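Local coordinates for protein alpha-toxin (Clostridium novyi, PDB 2VK9) that belongs to the large clostridial toxins, its catalytic fragment combining an N-terminal helical domain with a glycosyltransferase domain of the GT-A clan, at residues A[7-12]-A[70-75]; A[20-25]-A[61-66]; A[129-134]-A[234-239]. One frame throughout, in Å; residues are numbered along the deposited sequence.

Contact 1 of 3, residues A[7-12]-A[70-75]; sequences QLMKIA and LALENF
Met9 O is gripped by two backbone N-H groups of its own segment, Ala12 N at 3.2 Å and, more weakly, Ile11 N at 2.9 Å. Curled up in this way behind a type I turn from Gln7 to Lys10, the N-terminal loop presents Met9 and Ala12 to helix 69-90. Methionine suits the longer reach: it leaves the backbone with CG anti to N (chi1 157°), and bends at the next two torsions lay its methyl over the Phe75 ring. Met9 CE stands 3.4 Å from the Phe75 ring centroid and only 3° off the ring normal, a CH-pi contact, while Met9 SD, 4.6 Å from that centroid, adds a Met-aromatic contact. Leu72 CD2 also touches Met9 CE, at 4.2 Å. One helical turn before Phe75, the small Ala71 lets the loop come close, with Ala71 CB 3.8 Å from Ala12 CB. Leu27 and Leu30 of helix 21-35 pack on Met9, and Leu52 and Val56 of helix 42-62 on Phe75. Met9 O is satisfied within the loop and Ala12 O accepts from Arg68; what crosses to helix 69-90 is mainly methyl, thioether and ring surface, so adhesion here rests on burial of apolar groups.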
loop_
_atom_site.group_PDB
_atom_site.type_symbol
_atom_site.label_atom_id
_atom_site.label_comp_id
_atom_site.label_asym_id
_atom_site.label_seq_id
_atom_site.Cartn_x
_atom_site.Cartn_y
_atom_site.Cartn_z
ATOM N N GLN A 7 -12.886 -26.885 -32.834
ATOM C CA GLN A 7 -12.718 -26.886 -34.284
ATOM C C GLN A 7 -12.265 -25.500 -34.747
ATOM O O GLN A 7 -11.363 -25.365 -35.572
ATOM C CB GLN A 7 -14.044 -27.237 -34.961
ATOM C CG GLN A 7 -14.904 -28.248 -34.207
ATOM C CD GLN A 7 -14.393 -29.680 -34.351
ATOM O OE1 GLN A 7 -14.279 -30.205 -35.474
ATOM N NE2 GLN A 7 -14.092 -30.324 -33.212
ATOM N N LEU A 8 -12.908 -24.531 -34.169
ATOM C CA LEU A 8 -12.618 -23.128 -34.447
ATOM C C LEU A 8 -11.163 -22.793 -34.139
ATOM O O LEU A 8 -10.600 -22.007 -34.783
ATOM C CB LEU A 8 -13.549 -22.219 -33.640
ATOM C CG LEU A 8 -13.372 -20.713 -33.845
ATOM C CD1 LEU A 8 -13.680 -20.329 -35.284
ATOM C CD2 LEU A 8 -14.245 -19.930 -32.876
ATOM N N MET A 9 -10.704 -23.424 -33.114
ATOM C CA MET A 9 -9.328 -23.261 -32.654
ATOM C C MET A 9 -8.280 -23.683 -33.700
ATOM O O MET A 9 -7.091 -23.424 -33.527
ATOM C CB MET A 9 -9.131 -24.019 -31.346
ATOM C CG MET A 9 -7.704 -24.400 -31.058
ATOM S SD MET A 9 -6.788 -23.022 -30.397
ATOM C CE MET A 9 -6.875 -23.468 -28.672
ATOM N N LYS A 10 -8.717 -24.321 -34.784
ATOM C CA LYS A 10 -7.843 -24.520 -35.949
ATOM C C LYS A 10 -7.756 -23.245 -36.829
ATOM O O LYS A 10 -8.208 -23.184 -37.979
ATOM C CB LYS A 10 -8.215 -25.788 -36.707
ATOM C CG LYS A 10 -7.836 -27.070 -35.938
ATOM C CD LYS A 10 -8.744 -27.354 -34.727
ATOM C CE LYS A 10 -8.402 -28.671 -34.022
ATOM N NZ LYS A 10 -8.905 -29.897 -34.697
ATOM N N ILE A 11 -7.234 -22.211 -36.173
ATOM C CA ILE A 11 -6.673 -20.999 -36.736
ATOM C C ILE A 11 -5.203 -21.210 -36.386
ATOM O O ILE A 11 -4.327 -20.431 -36.756
ATOM C CB ILE A 11 -7.265 -19.702 -36.031
ATOM C CG1 ILE A 11 -6.519 -18.420 -36.436
ATOM C CG2 ILE A 11 -7.226 -19.804 -34.498
ATOM C CD1 ILE A 11 -6.928 -17.806 -37.786
ATOM N N ALA A 12 -4.969 -22.304 -35.662
ATOM C CA ALA A 12 -3.652 -22.717 -35.207
ATOM C C ALA A 12 -3.049 -23.843 -36.058
ATOM O O ALA A 12 -2.068 -24.478 -35.659
ATOM C CB ALA A 12 -3.725 -23.143 -33.756
ATOM N N LEU A 70 1.610 -17.859 -32.483
ATOM C CA LEU A 70 0.865 -16.611 -32.611
ATOM C C LEU A 70 -0.630 -16.838 -32.425
ATOM O O LEU A 70 -1.302 -16.093 -31.735
ATOM C CB LEU A 70 1.134 -15.964 -33.971
ATOM C CG LEU A 70 0.431 -14.630 -34.238
ATOM C CD1 LEU A 70 0.902 -13.570 -33.255
ATOM C CD2 LEU A 70 0.659 -14.180 -35.673
ATOM N N ALA A 71 -1.124 -17.929 -33.020
ATOM C CA ALA A 71 -2.517 -18.296 -32.866
ATOM C C ALA A 71 -2.851 -18.591 -31.402
ATOM O O ALA A 71 -3.908 -18.193 -30.901
ATOM C CB ALA A 71 -2.843 -19.489 -33.736
ATOM N N LEU A 72 -1.934 -19.279 -30.726
ATOM C CA LEU A 72 -2.132 -19.702 -29.344
ATOM C C LEU A 72 -2.037 -18.532 -28.386
ATOM O O LEU A 72 -2.669 -18.544 -27.346
ATOM C CB LEU A 72 -1.133 -20.796 -28.958
ATOM C CG LEU A 72 -1.503 -22.192 -29.464
ATOM C CD1 LEU A 72 -0.351 -23.152 -29.297
ATOM C CD2 LEU A 72 -2.755 -22.736 -28.781
ATOM N N GLU A 73 -1.249 -17.524 -28.741
ATOM C CA GLU A 73 -1.163 -16.311 -27.945
ATOM C C GLU A 73 -2.459 -15.494 -28.065
ATOM O O GLU A 73 -2.973 -15.002 -27.057
ATOM C CB GLU A 73 0.066 -15.487 -28.337
ATOM C CG GLU A 73 0.489 -14.439 -27.297
ATOM C CD GLU A 73 1.148 -15.034 -26.033
ATOM O OE1 GLU A 73 1.716 -16.151 -26.092
ATOM O OE2 GLU A 73 1.102 -14.365 -24.973
ATOM N N ASN A 74 -2.991 -15.365 -29.283
ATOM C CA ASN A 74 -4.314 -14.768 -29.472
ATOM C C ASN A 74 -5.379 -15.555 -28.719
ATOM O O ASN A 74 -6.291 -14.975 -28.137
ATOM C CB ASN A 74 -4.697 -14.697 -30.951
ATOM C CG ASN A 74 -3.879 -13.679 -31.730
ATOM O OD1 ASN A 74 -3.226 -12.804 -31.159
ATOM N ND2 ASN A 74 -3.919 -13.790 -33.052
ATOM N N PHE A 75 -5.259 -16.877 -28.739
ATOM C CA PHE A 75 -6.168 -17.727 -27.999
ATOM C C PHE A 75 -6.064 -17.435 -26.510
ATOM O O PHE A 75 -7.081 -17.339 -25.823
ATOM C CB PHE A 75 -5.875 -19.203 -28.265
ATOM C CG PHE A 75 -6.497 -20.136 -27.261
ATOM C CD1 PHE A 75 -7.877 -20.329 -27.226
ATOM C CD2 PHE A 75 -5.702 -20.826 -26.348
ATOM C CE1 PHE A 75 -8.453 -21.184 -26.295
ATOM C CE2 PHE A 75 -6.273 -21.700 -25.412
ATOM C CZ PHE A 75 -7.648 -21.873 -25.385
#

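Contact 2 of 3, residues A[20-25]-A[61-66]; sequences EPEYNL and TKYPSS
Glu22 and Tyr63 join two ends within the N-terminal helical domain: the first turn of helix 21-35 and the residues where helix 42-62 gives way to a type I turn. Tyr63 has CG anti to its carbonyl carbon (chi1 -44°), and the ring carries its hydroxyl across to the neighbouring helix. Glu22 bends at chi2 (-78°) and meets it: Tyr63 OH donates to Glu22 OE2 at 2.6 Å, approaching from above the carboxylate plane, 47° out of it. Tyrosine fits because it is long enough to span the gap and keeps a polar tip for an acid. Lys62, extended beyond CG, crosses Glu22 at about a right angle and brings NZ to 3.8 Å from Glu22 OE1, a long salt bridge. Lys62 CG lies over one face of the Tyr63 ring, toward the rim, 3.6 Å above the plane. On the opposite face Glu20, at the N-cap position, runs past the ring in the opposite direction; its OE1 lies over that face toward the rim and also bonds to Tyr59 OH, while OE2 pairs with Arg68. Two acids at the start of a helix should be favoured by its N-terminal partial charge, and each also has a basic partner. The aliphatic part of Glu20 adds an apolar touch, with CG 3.7 Å from Tyr63 CZ.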
loop_
_atom_site.group_PDB
_atom_site.type_symbol
_atom_site.label_atom_id
_atom_site.label_comp_id
_atom_site.label_asym_id
_atom_site.label_seq_id
_atom_site.Cartn_x
_atom_site.Cartn_y
_atom_site.Cartn_z
ATOM N N GLU A 20 1.123 -32.052 -32.236
ATOM C CA GLU A 20 1.954 -32.522 -31.142
ATOM C C GLU A 20 1.062 -32.984 -29.975
ATOM O O GLU A 20 -0.068 -32.500 -29.828
ATOM C CB GLU A 20 2.927 -31.433 -30.696
ATOM C CG GLU A 20 3.785 -30.822 -31.811
ATOM C CD GLU A 20 3.183 -29.543 -32.422
ATOM O OE1 GLU A 20 3.955 -28.595 -32.703
ATOM O OE2 GLU A 20 1.946 -29.473 -32.615
ATOM N N PRO A 21 1.540 -33.959 -29.170
ATOM C CA PRO A 21 0.783 -34.353 -27.979
ATOM C C PRO A 21 0.396 -33.185 -27.064
ATOM O O PRO A 21 -0.757 -33.115 -26.636
ATOM C CB PRO A 21 1.714 -35.343 -27.262
ATOM C CG PRO A 21 3.003 -35.285 -27.970
ATOM C CD PRO A 21 2.745 -34.788 -29.343
ATOM N N GLU A 22 1.323 -32.268 -26.787
ATOM C CA GLU A 22 1.003 -31.099 -25.946
ATOM C C GLU A 22 0.062 -30.065 -26.592
ATOM O O GLU A 22 -0.530 -29.241 -25.895
ATOM C CB GLU A 22 2.259 -30.433 -25.347
ATOM C CG GLU A 22 3.495 -30.446 -26.215
ATOM C CD GLU A 22 4.222 -31.789 -26.217
ATOM O OE1 GLU A 22 4.511 -32.343 -25.132
ATOM O OE2 GLU A 22 4.518 -32.289 -27.320
ATOM N N TYR A 23 -0.075 -30.123 -27.917
ATOM C CA TYR A 23 -1.089 -29.354 -28.639
ATOM C C TYR A 23 -2.447 -30.007 -28.448
ATOM O O TYR A 23 -3.430 -29.320 -28.184
ATOM C CB TYR A 23 -0.728 -29.249 -30.127
ATOM C CG TYR A 23 -1.720 -28.510 -31.028
ATOM C CD1 TYR A 23 -2.416 -27.380 -30.584
ATOM C CD2 TYR A 23 -1.931 -28.930 -32.348
ATOM C CE1 TYR A 23 -3.307 -26.711 -31.419
ATOM C CE2 TYR A 23 -2.817 -28.262 -33.188
ATOM C CZ TYR A 23 -3.494 -27.154 -32.717
ATOM O OH TYR A 23 -4.365 -26.491 -33.545
ATOM N N ASN A 24 -2.503 -31.333 -28.569
ATOM C CA ASN A 24 -3.741 -32.069 -28.275
ATOM C C ASN A 24 -4.255 -31.857 -26.842
ATOM O O ASN A 24 -5.473 -31.773 -26.618
ATOM C CB ASN A 24 -3.582 -33.564 -28.568
ATOM C CG ASN A 24 -3.593 -33.881 -30.055
ATOM O OD1 ASN A 24 -4.364 -33.306 -30.843
ATOM N ND2 ASN A 24 -2.742 -34.814 -30.447
ATOM N N LEU A 25 -3.326 -31.772 -25.883
ATOM C CA LEU A 25 -3.673 -31.478 -24.493
ATOM C C LEU A 25 -4.506 -30.195 -24.371
ATOM O O LEU A 25 -5.533 -30.191 -23.688
ATOM C CB LEU A 25 -2.427 -31.403 -23.603
ATOM C CG LEU A 25 -1.748 -32.717 -23.199
ATOM C CD1 LEU A 25 -0.694 -32.465 -22.137
ATOM C CD2 LEU A 25 -2.741 -33.745 -22.709
ATOM N N THR A 61 6.809 -23.300 -24.763
ATOM C CA THR A 61 8.111 -23.533 -24.192
ATOM C C THR A 61 8.808 -24.670 -24.925
ATOM O O THR A 61 9.972 -24.539 -25.305
ATOM C CB THR A 61 8.001 -23.766 -22.686
ATOM O OG1 THR A 61 7.782 -22.496 -22.057
ATOM C CG2 THR A 61 9.273 -24.423 -22.118
ATOM N N LYS A 62 8.090 -25.772 -25.134
ATOM C CA LYS A 62 8.651 -26.916 -25.829
ATOM C C LYS A 62 8.978 -26.601 -27.289
ATOM O O LYS A 62 9.985 -27.067 -27.815
ATOM C CB LYS A 62 7.730 -28.127 -25.739
ATOM C CG LYS A 62 8.345 -29.357 -26.357
ATOM C CD LYS A 62 7.839 -30.630 -25.749
ATOM C CE LYS A 62 8.763 -31.771 -26.152
ATOM N NZ LYS A 62 8.143 -33.092 -25.858
ATOM N N TYR A 63 8.139 -25.796 -27.932
ATOM C CA TYR A 63 8.374 -25.392 -29.315
ATOM C C TYR A 63 8.424 -23.876 -29.447
ATOM O O TYR A 63 7.460 -23.272 -29.933
ATOM C CB TYR A 63 7.283 -25.957 -30.218
ATOM C CG TYR A 63 6.980 -27.390 -29.917
ATOM C CD1 TYR A 63 5.829 -27.744 -29.220
ATOM C CD2 TYR A 63 7.861 -28.394 -30.294
ATOM C CE1 TYR A 63 5.551 -29.075 -28.931
ATOM C CE2 TYR A 63 7.601 -29.725 -30.007
ATOM C CZ TYR A 63 6.447 -30.060 -29.329
ATOM O OH TYR A 63 6.197 -31.375 -29.047
ATOM N N PRO A 64 9.543 -23.251 -29.020
ATOM C CA PRO A 64 9.666 -21.794 -29.096
ATOM C C PRO A 64 9.477 -21.257 -30.509
ATOM O O PRO A 64 9.000 -20.138 -30.696
ATOM C CB PRO A 64 11.102 -21.530 -28.629
ATOM C CG PRO A 64 11.785 -22.843 -28.684
ATOM C CD PRO A 64 10.749 -23.864 -28.440
ATOM N N SER A 65 9.836 -22.057 -31.501
ATOM C CA SER A 65 9.805 -21.572 -32.875
ATOM C C SER A 65 8.578 -22.040 -33.683
ATOM O O SER A 65 8.526 -21.841 -34.891
ATOM C CB SER A 65 11.124 -21.921 -33.588
ATOM O OG SER A 65 11.352 -23.324 -33.578
ATOM N N SER A 66 7.594 -22.632 -33.006
ATOM C CA SER A 66 6.425 -23.205 -33.676
ATOM C C SER A 66 5.586 -22.157 -34.358
ATOM O O SER A 66 5.494 -21.027 -33.900
ATOM C CB SER A 66 5.542 -23.968 -32.701
ATOM O OG SER A 66 4.340 -24.363 -33.336
#

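Contact 3 of 3, residues A[129-134]-A[234-239]; sequences IRLFYD and IGATDI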
loop_
_atom_site.group_PDB
_atom_site.type_symbol
_atom_site.label_atom_id
_atom_site.label_comp_id
_atom_site.label_asym_id
_atom_site.label_seq_id
_atom_site.Cartn_x
_atom_site.Cartn_y
_atom_site.Cartn_z
ATOM N N ILE A 129 -17.600 -0.337 12.362
ATOM C CA ILE A 129 -16.446 0.496 12.111
ATOM C C ILE A 129 -15.441 0.308 13.228
ATOM O O ILE A 129 -15.786 0.394 14.407
ATOM C CB ILE A 129 -16.841 1.967 11.952
ATOM C CG1 ILE A 129 -17.795 2.116 10.767
ATOM C CG2 ILE A 129 -15.612 2.811 11.705
ATOM C CD1 ILE A 129 -18.389 3.485 10.601
ATOM N N ARG A 130 -14.199 0.021 12.863
ATOM C CA ARG A 130 -13.162 -0.180 13.859
ATOM C C ARG A 130 -11.938 0.618 13.498
ATOM O O ARG A 130 -11.652 0.855 12.330
ATOM C CB ARG A 130 -12.772 -1.650 13.966
ATOM C CG ARG A 130 -13.772 -2.579 14.625
ATOM C CD ARG A 130 -13.280 -4.006 14.427
ATOM N NE ARG A 130 -14.283 -5.034 14.684
ATOM C CZ ARG A 130 -15.197 -5.451 13.807
ATOM N NH1 ARG A 130 -15.270 -4.931 12.587
ATOM N NH2 ARG A 130 -16.049 -6.399 14.156
ATOM N N LEU A 131 -11.222 1.033 14.533
ATOM C CA LEU A 131 -9.971 1.742 14.400
ATOM C C LEU A 131 -8.941 0.942 15.177
ATOM O O LEU A 131 -9.070 0.726 16.374
ATOM C CB LEU A 131 -10.127 3.159 14.944
ATOM C CG LEU A 131 -8.956 4.139 15.061
ATOM C CD1 LEU A 131 -8.103 4.128 13.822
ATOM C CD2 LEU A 131 -9.566 5.501 15.213
ATOM N N PHE A 132 -7.928 0.466 14.473
ATOM C CA PHE A 132 -6.994 -0.457 15.061
ATOM C C PHE A 132 -5.750 0.279 15.462
ATOM O O PHE A 132 -5.277 1.136 14.733
ATOM C CB PHE A 132 -6.670 -1.568 14.071
ATOM C CG PHE A 132 -7.793 -2.543 13.886
ATOM C CD1 PHE A 132 -8.703 -2.385 12.850
ATOM C CD2 PHE A 132 -7.952 -3.610 14.760
ATOM C CE1 PHE A 132 -9.755 -3.289 12.684
ATOM C CE2 PHE A 132 -9.001 -4.516 14.600
ATOM C CZ PHE A 132 -9.901 -4.357 13.565
ATOM N N TYR A 133 -5.240 -0.039 16.642
ATOM C CA TYR A 133 -3.985 0.518 17.095
ATOM C C TYR A 133 -3.214 -0.507 17.915
ATOM O O TYR A 133 -3.744 -1.562 18.267
ATOM C CB TYR A 133 -4.236 1.786 17.893
ATOM C CG TYR A 133 -4.558 1.587 19.358
ATOM C CD1 TYR A 133 -5.737 0.962 19.760
ATOM C CD2 TYR A 133 -3.694 2.067 20.346
ATOM C CE1 TYR A 133 -6.046 0.809 21.097
ATOM C CE2 TYR A 133 -3.988 1.924 21.694
ATOM C CZ TYR A 133 -5.170 1.291 22.067
ATOM O OH TYR A 133 -5.470 1.136 23.408
ATOM N N ASP A 134 -1.959 -0.197 18.202
ATOM C CA ASP A 134 -1.114 -1.099 18.944
ATOM C C ASP A 134 -0.735 -0.459 20.279
ATOM O O ASP A 134 0.212 0.350 20.375
ATOM C CB ASP A 134 0.117 -1.462 18.122
ATOM C CG ASP A 134 0.952 -2.532 18.771
ATOM O OD1 ASP A 134 0.860 -2.720 20.000
ATOM O OD2 ASP A 134 1.716 -3.197 18.047
ATOM N N ILE A 234 -11.695 7.173 21.843
ATOM C CA ILE A 234 -12.327 7.031 20.522
ATOM C C ILE A 234 -12.824 5.608 20.308
ATOM O O ILE A 234 -13.505 5.319 19.332
ATOM C CB ILE A 234 -11.388 7.443 19.366
ATOM C CG1 ILE A 234 -10.094 6.630 19.419
ATOM C CG2 ILE A 234 -11.086 8.909 19.441
ATOM C CD1 ILE A 234 -9.060 7.049 18.419
ATOM N N GLY A 235 -12.477 4.730 21.242
ATOM C CA GLY A 235 -12.944 3.353 21.239
ATOM C C GLY A 235 -12.171 2.540 20.238
ATOM O O GLY A 235 -12.741 1.731 19.524
ATOM N N ALA A 236 -10.866 2.778 20.178
ATOM C CA ALA A 236 -9.986 2.031 19.297
ATOM C C ALA A 236 -9.844 0.611 19.801
ATOM O O ALA A 236 -9.911 0.365 21.003
ATOM C CB ALA A 236 -8.646 2.690 19.223
ATOM N N THR A 237 -9.664 -0.328 18.882
ATOM C CA THR A 237 -9.443 -1.700 19.279
ATOM C C THR A 237 -7.946 -1.980 19.257
ATOM O O THR A 237 -7.244 -1.592 18.326
ATOM C CB THR A 237 -10.266 -2.715 18.416
ATOM O OG1 THR A 237 -9.730 -2.787 17.102
ATOM C CG2 THR A 237 -11.720 -2.283 18.285
ATOM N N ASP A 238 -7.460 -2.626 20.306
ATOM C CA ASP A 238 -6.055 -2.981 20.417
ATOM C C ASP A 238 -5.799 -4.280 19.660
ATOM O O ASP A 238 -6.557 -5.239 19.807
ATOM C CB ASP A 238 -5.711 -3.156 21.891
ATOM C CG ASP A 238 -4.263 -3.547 22.127
ATOM O OD1 ASP A 238 -3.399 -3.309 21.250
ATOM O OD2 ASP A 238 -3.995 -4.080 23.229
ATOM N N ILE A 239 -4.735 -4.309 18.856
ATOM C CA ILE A 239 -4.423 -5.482 18.026
ATOM C C ILE A 239 -3.774 -6.630 18.808
ATOM O O ILE A 239 -3.946 -7.791 18.451
ATOM C CB ILE A 239 -3.612 -5.123 16.747
ATOM C CG1 ILE A 239 -2.266 -4.472 17.075
ATOM C CG2 ILE A 239 -4.406 -4.197 15.857
ATOM C CD1 ILE A 239 -1.088 -5.376 16.926
HETATM O O HOH W 1 -12.487 0.427 17.032
#
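Tyr133 holds CG between its backbone N and carbonyl carbon (chi1 84°), which turns the ring back toward segment 234-239, where CD1 meets Ala236 CB at 3.4 Å. Ile239 uses the corresponding rotamer for CG1 (chi1 60°); its CG2 then approaches the Phe132 ring obliquely, 3.8 Å from Phe132 CD2, and its CD1 reaches the Asp134 carboxylate. Thr237, beta-branched and at home in a strand, sets OG1 near the same phenyl ring. Between the side chains the backbones form parallel bridges: Thr237 N donates to Leu131 O at 2.8 Å, Tyr133 N to Thr237 O at 3.0 Å, and Ile239 N to Tyr133 O, also at 3.0 Å. In the GT-A fold of this domain, the pairing adds strand 237-238 at one margin of a mixed sheet, next to strand 128-133, which binds strand 99-103 on its other side. Helix 217-234 ends at Gly235 in a Schellman motif, whose positive phi glycine tolerates easily. Just before the direct pairing a water fills in, accepting from Leu131 N at 2.9 Å and donating to Gly235 O at 2.8 Å. Asp134 and Asp238 bring like charges close through their OD1 atoms, but Asp134 OD1 accepts from Asn136 N and Asp238 OD1 from Lys135 N, while Asp134 OD2 bonds to Tyr253 OH. Near the helix end, Leu131 CD2 packs on Ile234 CD1 at 3.6 Å.

From the N terminus the chain opens contact 1 in the loop 7-12, then contact 2 at the start of helix 21-35. Helix 42-62 brings it to 61-66, where contact 2 closes, and the beginning of helix 69-90 closes contact 1 around it, so that contact 2 is nested within contact 1. The two touch where Tyr23 OH lies 3.4 Å from Ala12 CB, and together they link the N-terminal loop, helix 21-35, the end of helix 42-62 and helix 69-90. Contact 3 follows in series, opening at strand 128-133 and closing about a hundred residues later, after several helices. It belongs to the glycosyltransferase sheet, its nearest atoms about 41 Å from those of contact 1.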